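Long-range contact in outer membrane usher protein PapC (PDB 3L48), which forms an outer-membrane pore for the export and assembly of pilus subunits, represented here by its C-terminal domain: residues G7-R15 against G43-P52. Numbering follows the deposited sequence.
Sequences GKRLFAILR and GLAWLSGVTP
Trp46 lies against Phe11 where two antiparallel strands, 10-15 and 44-47, pair in the Ig-like, Greek-key C-terminal domain of the usher. Strand 44-47 is an edge strand of its three-stranded sheet within the chain. Strand 10-15 is central and bonds on its other side to strand 78-84. Phe11 and Trp46 form a non-hydrogen-bonded pair. The Phe11 ring brings its edge to one face of the indole, in an edge-to-face pair with planes at 54°. Its CE1 stands over the centre of the indole, and its CD1 is 3.3 Å from Trp46 NE1. With CG anti to the Phe11 carbonyl carbon (chi1 -53°), the ring leans across toward strand 44-47, and its CD1–CE1 edge meets the indole. The Arg9 chain bends at chi3 and runs beside Trp46, with NH1 lying obliquely by Trp46 CZ3. Phe11 CZ lies over the rim of one guanidinium face, while Arg9 NE makes a salt bridge with Asp77. Leu44 CD1 sits at the edge of the indole and also meets Ile13 CD1.

The buried face carries Leu10, Ala12, Ala45 and Leu47. Leu10 and Leu47 are a hydrogen-bonded pair: Leu47 N gives a nearly straight bond to Leu10 O (2.8 Å, 174°), and Leu10 N bonds back to Leu47 O. Ala12 and Ala45 also exchange two bonds, though Ala12 N stands well above the plane of the Ala45 carbonyl. Leu47 CD1 reaches Ala12 CB at 3.9 Å, diagonally across the pairing. Leu14 CD1 packs on Ala45 CB, and Leu82 of strand 78-84 touches both Ala12 and Leu14.

Beyond the strands, Lys8 CB and CG rest by Gly49 CA and Val50 O, and the rest of the chain leads away. Val50 N bonds to Lys8 O at 2.8 Å. Val50 also turns CG1 to Leu10 CD1, 3.9 Å away.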
# COMPACT_ATOMS: atom_id res chain seq x y z
N GLY A 7 -6.40 -12.91 -5.60
CA GLY A 7 -7.10 -11.66 -5.37
C GLY A 7 -6.25 -10.46 -5.73
O GLY A 7 -5.10 -10.36 -5.32
N LYS A 8 -6.83 -9.52 -6.49
CA LYS A 8 -6.04 -8.44 -7.06
C LYS A 8 -6.44 -7.01 -6.69
O LYS A 8 -5.56 -6.17 -6.54
CB LYS A 8 -5.93 -8.61 -8.58
CG LYS A 8 -4.93 -9.67 -8.98
CD LYS A 8 -5.23 -10.23 -10.34
CE LYS A 8 -4.45 -11.50 -10.59
NZ LYS A 8 -5.01 -12.29 -11.72
N ARG A 9 -7.72 -6.72 -6.52
CA ARG A 9 -8.08 -5.40 -6.00
C ARG A 9 -8.24 -5.40 -4.49
O ARG A 9 -9.05 -6.13 -3.93
CB ARG A 9 -9.35 -4.82 -6.63
CG ARG A 9 -9.75 -3.52 -5.92
CD ARG A 9 -10.83 -2.74 -6.62
NE ARG A 9 -12.16 -3.26 -6.34
CZ ARG A 9 -13.29 -2.62 -6.63
NH1 ARG A 9 -13.23 -1.43 -7.21
NH2 ARG A 9 -14.46 -3.17 -6.35
N LEU A 10 -7.46 -4.54 -3.83
CA LEU A 10 -7.48 -4.47 -2.37
C LEU A 10 -7.89 -3.10 -1.87
O LEU A 10 -7.51 -2.08 -2.44
CB LEU A 10 -6.10 -4.83 -1.81
CG LEU A 10 -5.58 -6.21 -2.18
CD1 LEU A 10 -4.32 -6.52 -1.38
CD2 LEU A 10 -6.65 -7.26 -1.93
N PHE A 11 -8.68 -3.08 -0.81
CA PHE A 11 -9.00 -1.85 -0.10
C PHE A 11 -8.04 -1.76 1.08
O PHE A 11 -8.28 -2.35 2.14
CB PHE A 11 -10.45 -1.86 0.39
CG PHE A 11 -11.45 -2.15 -0.69
CD1 PHE A 11 -11.50 -1.37 -1.84
CD2 PHE A 11 -12.36 -3.19 -0.56
CE1 PHE A 11 -12.44 -1.63 -2.84
CE2 PHE A 11 -13.29 -3.45 -1.55
CZ PHE A 11 -13.33 -2.67 -2.69
N ALA A 12 -6.94 -1.03 0.90
CA ALA A 12 -5.86 -1.03 1.88
C ALA A 12 -5.97 0.11 2.88
O ALA A 12 -6.07 1.28 2.51
CB ALA A 12 -4.51 -1.00 1.18
N ILE A 13 -5.96 -0.25 4.16
CA ILE A 13 -5.87 0.73 5.23
C ILE A 13 -4.40 0.84 5.64
O ILE A 13 -3.87 -0.06 6.30
CB ILE A 13 -6.73 0.35 6.44
CG1 ILE A 13 -8.17 0.03 6.00
CG2 ILE A 13 -6.73 1.46 7.49
CD1 ILE A 13 -8.84 1.17 5.26
N LEU A 14 -3.75 1.92 5.23
CA LEU A 14 -2.32 2.08 5.45
C LEU A 14 -2.01 2.88 6.71
O LEU A 14 -2.53 3.98 6.91
CB LEU A 14 -1.69 2.79 4.25
CG LEU A 14 -1.83 2.16 2.87
CD1 LEU A 14 -1.39 3.14 1.80
CD2 LEU A 14 -1.03 0.88 2.78
N ARG A 15 -1.15 2.32 7.56
CA ARG A 15 -0.63 3.05 8.71
C ARG A 15 0.83 2.69 8.94
O ARG A 15 1.20 1.52 8.81
CB ARG A 15 -1.46 2.77 9.98
CG ARG A 15 -2.93 3.13 9.86
CD ARG A 15 -3.54 3.44 11.22
NE ARG A 15 -3.13 4.76 11.71
CZ ARG A 15 -3.97 5.75 11.99
NH1 ARG A 15 -5.28 5.58 11.83
NH2 ARG A 15 -3.51 6.91 12.42
N GLY A 43 -5.34 7.64 5.05
CA GLY A 43 -4.47 6.52 4.77
C GLY A 43 -5.09 5.38 3.97
O GLY A 43 -4.51 4.30 3.88
N LEU A 44 -6.26 5.62 3.39
CA LEU A 44 -6.92 4.61 2.58
C LEU A 44 -6.39 4.61 1.14
O LEU A 44 -6.25 5.67 0.52
CB LEU A 44 -8.44 4.84 2.59
CG LEU A 44 -9.32 4.02 1.63
CD1 LEU A 44 -9.19 2.53 1.90
CD2 LEU A 44 -10.77 4.46 1.74
N ALA A 45 -6.08 3.43 0.62
CA ALA A 45 -5.64 3.29 -0.77
C ALA A 45 -6.25 2.08 -1.47
O ALA A 45 -5.98 0.94 -1.09
CB ALA A 45 -4.12 3.23 -0.84
N TRP A 46 -7.06 2.34 -2.49
CA TRP A 46 -7.57 1.26 -3.33
C TRP A 46 -6.50 0.84 -4.33
O TRP A 46 -6.05 1.64 -5.15
CB TRP A 46 -8.82 1.72 -4.08
CG TRP A 46 -10.04 1.78 -3.22
CD1 TRP A 46 -10.09 1.88 -1.86
CD2 TRP A 46 -11.40 1.76 -3.67
NE1 TRP A 46 -11.39 1.91 -1.43
CE2 TRP A 46 -12.22 1.84 -2.52
CE3 TRP A 46 -12.01 1.67 -4.92
CZ2 TRP A 46 -13.61 1.84 -2.59
CZ3 TRP A 46 -13.39 1.67 -4.99
CH2 TRP A 46 -14.17 1.76 -3.84
N LEU A 47 -6.10 -0.43 -4.25
CA LEU A 47 -5.02 -0.93 -5.10
C LEU A 47 -5.54 -1.90 -6.16
O LEU A 47 -6.28 -2.84 -5.86
CB LEU A 47 -3.95 -1.60 -4.24
CG LEU A 47 -3.43 -0.77 -3.06
CD1 LEU A 47 -2.54 -1.62 -2.17
CD2 LEU A 47 -2.70 0.46 -3.54
N SER A 48 -5.13 -1.67 -7.41
CA SER A 48 -5.51 -2.53 -8.52
C SER A 48 -4.36 -3.46 -8.89
O SER A 48 -3.19 -3.07 -8.86
CB SER A 48 -5.89 -1.70 -9.75
OG SER A 48 -6.96 -0.82 -9.47
N GLY A 49 -4.70 -4.70 -9.24
CA GLY A 49 -3.74 -5.65 -9.77
C GLY A 49 -2.64 -6.03 -8.80
O GLY A 49 -1.49 -6.23 -9.20
N VAL A 50 -2.99 -6.14 -7.52
CA VAL A 50 -2.03 -6.53 -6.49
C VAL A 50 -1.80 -8.03 -6.52
O VAL A 50 -2.73 -8.82 -6.70
CB VAL A 50 -2.52 -6.14 -5.08
CG1 VAL A 50 -1.44 -6.43 -4.04
CG2 VAL A 50 -2.92 -4.67 -5.05
N THR A 51 -0.54 -8.43 -6.32
CA THR A 51 -0.20 -9.85 -6.22
C THR A 51 -0.04 -10.24 -4.76
O THR A 51 0.77 -9.65 -4.05
CB THR A 51 1.11 -10.16 -6.96
OG1 THR A 51 1.04 -9.65 -8.30
CG2 THR A 51 1.36 -11.66 -7.00
N PRO A 52 -0.82 -11.23 -4.31
CA PRO A 52 -0.70 -11.69 -2.92
C PRO A 52 0.74 -12.11 -2.61
O PRO A 52 1.33 -12.89 -3.35
CB PRO A 52 -1.63 -12.91 -2.88
CG PRO A 52 -2.63 -12.65 -3.96
CD PRO A 52 -1.87 -11.95 -5.05